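Local coordinates for protein acyl-CoA dehydrogenase (Slackia heliotrinireducens, PDB 4RM7) that belongs to the acyl-CoA dehydrogenase family, with a helical N-terminal domain, a beta-sheet middle domain and a helical C-terminal domain, and assembles from four copies, at residues 263-267 / 340-344; 297-302 / 321-326. All coordinates share one frame; numbering follows the deposited sequence.

Contact 1: 263-267 / 340-344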
loop_
_atom_site.group_PDB
_atom_site.type_symbol
_atom_site.label_atom_id
_atom_site.label_comp_id
_atom_site.label_asym_id
_atom_site.label_seq_id
_atom_site.Cartn_x
_atom_site.Cartn_y
_atom_site.Cartn_z
ATOM N N ASP A 263 -16.655 15.490 -7.136
ATOM C CA ASP A 263 -15.994 16.799 -6.972
ATOM C C ASP A 263 -14.600 16.801 -7.604
ATOM O O ASP A 263 -14.217 17.770 -8.276
ATOM C CB ASP A 263 -15.890 17.207 -5.491
ATOM C CG ASP A 263 -17.251 17.418 -4.841
ATOM O OD1 ASP A 263 -18.254 17.482 -5.578
ATOM O OD2 ASP A 263 -17.321 17.515 -3.595
ATOM N N ALA A 264 -13.851 15.722 -7.376
ATOM C CA ALA A 264 -12.533 15.545 -7.974
ATOM C C ALA A 264 -12.607 15.648 -9.498
ATOM O O ALA A 264 -11.849 16.398 -10.118
ATOM C CB ALA A 264 -11.935 14.190 -7.564
ATOM N N VAL A 265 -13.528 14.895 -10.093
ATOM C CA VAL A 265 -13.693 14.900 -11.538
ATOM C C VAL A 265 -14.104 16.298 -12.027
ATOM O O VAL A 265 -13.543 16.813 -12.989
ATOM C CB VAL A 265 -14.724 13.836 -11.989
ATOM C CG1 VAL A 265 -15.017 13.985 -13.447
ATOM C CG2 VAL A 265 -14.197 12.411 -11.704
ATOM N N ALA A 266 -15.046 16.933 -11.349
ATOM C CA ALA A 266 -15.483 18.249 -11.786
ATOM C C ALA A 266 -14.338 19.267 -11.700
ATOM O O ALA A 266 -14.183 20.128 -12.577
ATOM C CB ALA A 266 -16.673 18.720 -10.976
ATOM N N TRP A 267 -13.529 19.154 -10.654
ATOM C CA TRP A 267 -12.374 20.023 -10.509
ATOM C C TRP A 267 -11.377 19.751 -11.624
ATOM O O TRP A 267 -10.862 20.666 -12.248
ATOM C CB TRP A 267 -11.703 19.811 -9.155
ATOM C CG TRP A 267 -10.476 20.649 -8.955
ATOM C CD1 TRP A 267 -9.201 20.350 -9.350
ATOM C CD2 TRP A 267 -10.405 21.921 -8.300
ATOM N NE1 TRP A 267 -8.342 21.362 -8.986
ATOM C CE2 TRP A 267 -9.057 22.338 -8.341
ATOM C CE3 TRP A 267 -11.356 22.759 -7.694
ATOM C CZ2 TRP A 267 -8.632 23.560 -7.803
ATOM C CZ3 TRP A 267 -10.933 23.968 -7.157
ATOM C CH2 TRP A 267 -9.584 24.357 -7.217
ATOM N N ILE A 340 -6.336 15.959 -5.152
ATOM C CA ILE A 340 -6.621 16.533 -6.448
ATOM C C ILE A 340 -7.138 17.970 -6.358
ATOM O O ILE A 340 -6.760 18.799 -7.180
ATOM C CB ILE A 340 -7.630 15.670 -7.237
ATOM C CG1 ILE A 340 -6.974 14.362 -7.684
ATOM C CG2 ILE A 340 -8.087 16.378 -8.468
ATOM C CD1 ILE A 340 -7.977 13.307 -8.094
ATOM N N LEU A 341 -7.979 18.283 -5.373
ATOM C CA LEU A 341 -8.496 19.656 -5.243
ATOM C C LEU A 341 -7.428 20.620 -4.733
ATOM O O LEU A 341 -7.600 21.828 -4.812
ATOM C CB LEU A 341 -9.699 19.726 -4.313
ATOM C CG LEU A 341 -10.935 18.866 -4.560
ATOM C CD1 LEU A 341 -11.996 19.228 -3.565
ATOM C CD2 LEU A 341 -11.482 19.065 -5.909
ATOM N N GLY A 342 -6.333 20.078 -4.210
ATOM C CA GLY A 342 -5.181 20.873 -3.820
ATOM C C GLY A 342 -5.372 21.494 -2.450
ATOM O O GLY A 342 -6.174 21.008 -1.658
ATOM N N GLY A 343 -4.650 22.585 -2.192
ATOM C CA GLY A 343 -4.650 23.255 -0.901
ATOM C C GLY A 343 -6.020 23.612 -0.365
ATOM O O GLY A 343 -6.338 23.287 0.778
ATOM N N ARG A 344 -6.825 24.294 -1.175
ATOM C CA ARG A 344 -8.226 24.495 -0.825
ATOM C C ARG A 344 -8.898 23.141 -0.854
ATOM O O ARG A 344 -8.546 22.299 -1.671
ATOM C CB ARG A 344 -8.908 25.474 -1.775
ATOM C CG ARG A 344 -8.515 25.335 -3.225
ATOM C CD ARG A 344 -8.858 26.613 -3.962
ATOM N NE ARG A 344 -8.415 26.592 -5.353
ATOM C CZ ARG A 344 -7.188 26.911 -5.759
ATOM N NH1 ARG A 344 -6.268 27.269 -4.876
ATOM N NH2 ARG A 344 -6.878 26.867 -7.048
#
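Trp267, on helix 234-270, reaches across to the end of helix 316-341 and carries most of this contact. Its side chain leaves the backbone with CG anti to the backbone N (chi1 178°), which sends the indole out over Leu341. CB is the first atom to meet the other segment, 3.3 Å from Leu341 CD2, and CG also lies against that methyl. Further out, CD1 on the pyrrole side comes to 4.2 Å from Ile340 CG2. NE1 sits 3.5 Å from Ile340 O, an approach that does not amount to a hydrogen bond. The five-membered ring rests on Leu341 CA in a CH-pi contact: the CA atom is 4.0 Å from the ring centroid and 5° off the normal. Towards the benzene end, Leu341 O lies over the same ring system, offset toward the rim and 3.6 Å from Trp267 CZ2. At the tip, CH2 meets Arg344. The guanidinium comes to the edge of the indole rather than over a face, with the two planes 56° apart, but Arg344 is poorly ordered and its position should be read loosely.

About one turn back along the helix from Trp267, Ala264 CB touches Ile340 CD1 at 4.1 Å, and Met291 of helix 282-311 packs on both residues. Asp263 turns its carboxylate to a salt bridge with Arg351, while its backbone O lies near Leu341 CD2. After Leu341 the helix ends, and Gly342 takes a positive phi as the chain turns toward Arg344, which also packs on Met158 of a second subunit.

The chemistry is therefore that of an aromatic plate laid on a helix end: dispersion and CH-pi contacts hold the two segments together, and directional polar bonding between them contributes little.

Contact 2: 297-302 / 321-326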
loop_
_atom_site.group_PDB
_atom_site.type_symbol
_atom_site.label_atom_id
_atom_site.label_comp_id
_atom_site.label_asym_id
_atom_site.label_seq_id
_atom_site.Cartn_x
_atom_site.Cartn_y
_atom_site.Cartn_z
ATOM N N ASN A 297 -15.259 -1.710 -6.849
ATOM C CA ASN A 297 -15.149 -2.804 -5.893
ATOM C C ASN A 297 -16.114 -2.637 -4.701
ATOM O O ASN A 297 -16.845 -3.555 -4.354
ATOM C CB ASN A 297 -13.688 -2.937 -5.410
ATOM C CG ASN A 297 -12.760 -3.536 -6.476
ATOM O OD1 ASN A 297 -13.215 -4.158 -7.437
ATOM N ND2 ASN A 297 -11.452 -3.373 -6.288
HETATM N N MSE A 298 -16.116 -1.459 -4.088
HETATM C CA MSE A 298 -17.044 -1.146 -3.011
HETATM C C MSE A 298 -18.484 -1.466 -3.368
HETATM O O MSE A 298 -19.193 -2.102 -2.585
HETATM C CB MSE A 298 -16.963 0.327 -2.642
HETATM C CG MSE A 298 -15.669 0.745 -1.979
HETATM SE SE MSE A 298 -15.794 2.644 -1.534
HETATM C CE MSE A 298 -14.262 3.269 -2.546
ATOM N N ARG A 299 -18.900 -1.021 -4.552
ATOM C CA ARG A 299 -20.290 -1.133 -4.985
ATOM C C ARG A 299 -20.636 -2.593 -5.206
ATOM O O ARG A 299 -21.684 -3.067 -4.781
ATOM C CB ARG A 299 -20.528 -0.308 -6.256
ATOM C CG ARG A 299 -21.984 -0.205 -6.672
ATOM C CD ARG A 299 -22.219 0.895 -7.721
ATOM N NE ARG A 299 -22.165 2.221 -7.118
ATOM C CZ ARG A 299 -21.286 3.176 -7.422
ATOM N NH1 ARG A 299 -20.343 2.962 -8.342
ATOM N NH2 ARG A 299 -21.340 4.347 -6.777
ATOM N N ASN A 300 -19.732 -3.306 -5.860
ATOM C CA ASN A 300 -19.870 -4.726 -6.043
ATOM C C ASN A 300 -20.011 -5.496 -4.710
ATOM O O ASN A 300 -20.798 -6.425 -4.620
ATOM C CB ASN A 300 -18.675 -5.253 -6.821
ATOM C CG ASN A 300 -18.807 -5.028 -8.315
ATOM O OD1 ASN A 300 -19.920 -4.878 -8.835
ATOM N ND2 ASN A 300 -17.674 -5.036 -9.020
ATOM N N LEU A 301 -19.262 -5.106 -3.684
ATOM C CA LEU A 301 -19.319 -5.822 -2.421
ATOM C C LEU A 301 -20.605 -5.475 -1.692
ATOM O O LEU A 301 -21.286 -6.360 -1.178
ATOM C CB LEU A 301 -18.117 -5.508 -1.540
ATOM C CG LEU A 301 -16.772 -6.057 -2.021
ATOM C CD1 LEU A 301 -15.638 -5.538 -1.132
ATOM C CD2 LEU A 301 -16.756 -7.574 -2.033
ATOM N N VAL A 302 -20.962 -4.196 -1.684
ATOM C CA VAL A 302 -22.165 -3.764 -0.982
ATOM C C VAL A 302 -23.422 -4.330 -1.661
ATOM O O VAL A 302 -24.229 -5.012 -1.020
ATOM C CB VAL A 302 -22.221 -2.243 -0.896
ATOM C CG1 VAL A 302 -23.515 -1.792 -0.248
ATOM C CG2 VAL A 302 -21.048 -1.748 -0.081
ATOM N N LEU A 321 -16.366 -9.428 4.612
ATOM C CA LEU A 321 -15.377 -9.008 3.614
ATOM C C LEU A 321 -15.688 -7.589 3.140
ATOM O O LEU A 321 -14.807 -6.757 3.042
ATOM C CB LEU A 321 -15.337 -9.981 2.426
ATOM C CG LEU A 321 -14.830 -11.397 2.729
ATOM C CD1 LEU A 321 -14.838 -12.248 1.469
ATOM C CD2 LEU A 321 -13.435 -11.364 3.352
HETATM N N MSE A 322 -16.960 -7.332 2.865
HETATM C CA MSE A 322 -17.469 -6.002 2.588
HETATM C C MSE A 322 -17.055 -4.984 3.660
HETATM O O MSE A 322 -16.495 -3.950 3.348
HETATM C CB MSE A 322 -19.000 -6.057 2.478
HETATM C CG MSE A 322 -19.656 -4.720 2.282
HETATM SE SE MSE A 322 -21.493 -4.767 2.887
HETATM C CE MSE A 322 -21.112 -4.760 4.812
ATOM N N LYS A 323 -17.316 -5.277 4.925
ATOM C CA LYS A 323 -17.002 -4.312 5.978
ATOM C C LYS A 323 -15.500 -4.109 6.126
ATOM O O LYS A 323 -15.050 -3.052 6.546
ATOM C CB LYS A 323 -17.608 -4.752 7.318
ATOM C CG LYS A 323 -17.497 -3.709 8.421
ATOM C CD LYS A 323 -18.024 -2.361 7.932
ATOM C CE LYS A 323 -18.210 -1.364 9.071
ATOM N NZ LYS A 323 -16.957 -1.109 9.823
ATOM N N TYR A 324 -14.721 -5.128 5.791
ATOM C CA TYR A 324 -13.270 -5.028 5.912
ATOM C C TYR A 324 -12.724 -4.066 4.871
ATOM O O TYR A 324 -11.795 -3.307 5.125
ATOM C CB TYR A 324 -12.612 -6.413 5.751
ATOM C CG TYR A 324 -11.100 -6.419 5.894
ATOM C CD1 TYR A 324 -10.502 -6.418 7.141
ATOM C CD2 TYR A 324 -10.273 -6.442 4.777
ATOM C CE1 TYR A 324 -9.120 -6.432 7.281
ATOM C CE2 TYR A 324 -8.872 -6.460 4.901
ATOM C CZ TYR A 324 -8.309 -6.453 6.153
ATOM O OH TYR A 324 -6.933 -6.452 6.287
ATOM N N TYR A 325 -13.322 -4.092 3.691
ATOM C CA TYR A 325 -12.735 -3.410 2.572
ATOM C C TYR A 325 -13.223 -1.968 2.416
ATOM O O TYR A 325 -12.435 -1.069 2.146
ATOM C CB TYR A 325 -13.014 -4.199 1.279
ATOM C CG TYR A 325 -12.511 -3.483 0.038
ATOM C CD1 TYR A 325 -11.165 -3.560 -0.349
ATOM C CD2 TYR A 325 -13.367 -2.716 -0.731
ATOM C CE1 TYR A 325 -10.694 -2.892 -1.485
ATOM C CE2 TYR A 325 -12.909 -2.052 -1.887
ATOM C CZ TYR A 325 -11.574 -2.141 -2.251
ATOM O OH TYR A 325 -11.135 -1.492 -3.388
ATOM N N VAL A 326 -14.518 -1.753 2.591
ATOM C CA VAL A 326 -15.151 -0.557 2.050
ATOM C C VAL A 326 -14.847 0.747 2.792
ATOM O O VAL A 326 -14.507 1.724 2.140
ATOM C CB VAL A 326 -16.696 -0.743 1.945
ATOM C CG1 VAL A 326 -17.391 0.584 1.550
ATOM C CG2 VAL A 326 -16.993 -1.810 0.895
#
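Leu301 and Met322 face each other at the apolar centre, with Leu301 CB 4.2 Å from Met322 CB. Both residues here called Met are selenomethionines. Leu301 then reaches towards Tyr325: its CD1 lies 3.6 Å from Tyr325 CD2, and this single methyl covers the root of the tyrosine side chain, at CB, CG and CD2. On one flank of this centre, Val302 CG2 packs against Met322 CG at 4.0 Å and also against Val326 CG2. Met322 SE still lies against Val302 CA, and the bend at chi3 leads only the terminal CE away. Near the opposite end of the segment 297-302, Met298 CG touches both Val326 CG1 and Tyr325 CE2, 3.9 Å from each, and SE continues along Val326. Leu254 and Cys250 of helix 234-270 close over this side, the first on Met298 and the second on Val302 and Met322.

Moving outward along the tyrosine, Asn297 CB lies 3.7 Å from Tyr325 CE2 and marks the change from apolar to polar. A chi1 of 176° turns the Tyr325 ring beside its own carbonyl carbon, points the phenol at helix 282-311 and brings its hydroxyl to the Asn297 amide. There ND2 donates a weak hydrogen bond to Tyr325 OH, long at 3.5 Å yet fairly straight at 160°, with the amide and ring planes steeply inclined. Asn297 also packs on Asn297 of the third subunit, which places this polar edge beside a subunit interface.

The axes of segments 297-302 and 321-326 run nearly antiparallel, 159° between directions, and come within 9.4 Å. Joined by a short connection, their helices form an antiparallel helical hairpin within the C-terminal helical bundle that characterises the acyl-CoA dehydrogenase fold.

In the fold
Both contacts use helix 316-341 and lie in the C-terminal helical domain, but at different depths. Contact 2, buried and centred about 15 Å from the centre of the chain, joins that helix to its chain neighbour 282-311. Contact 1, partly buried and centred about 27 Å from that point, ties the far end of the same helix to helix 234-270. Their centres are 25 Å apart and the two do not touch. In the interior, aliphatic, selenomethionine and tyrosine side chains pack between two helices, with one weak polar bond. At the periphery a broad indole covers a helix terminus and meets a poorly ordered arginine. Contact 1 lies near two other subunits, contact 2 near one.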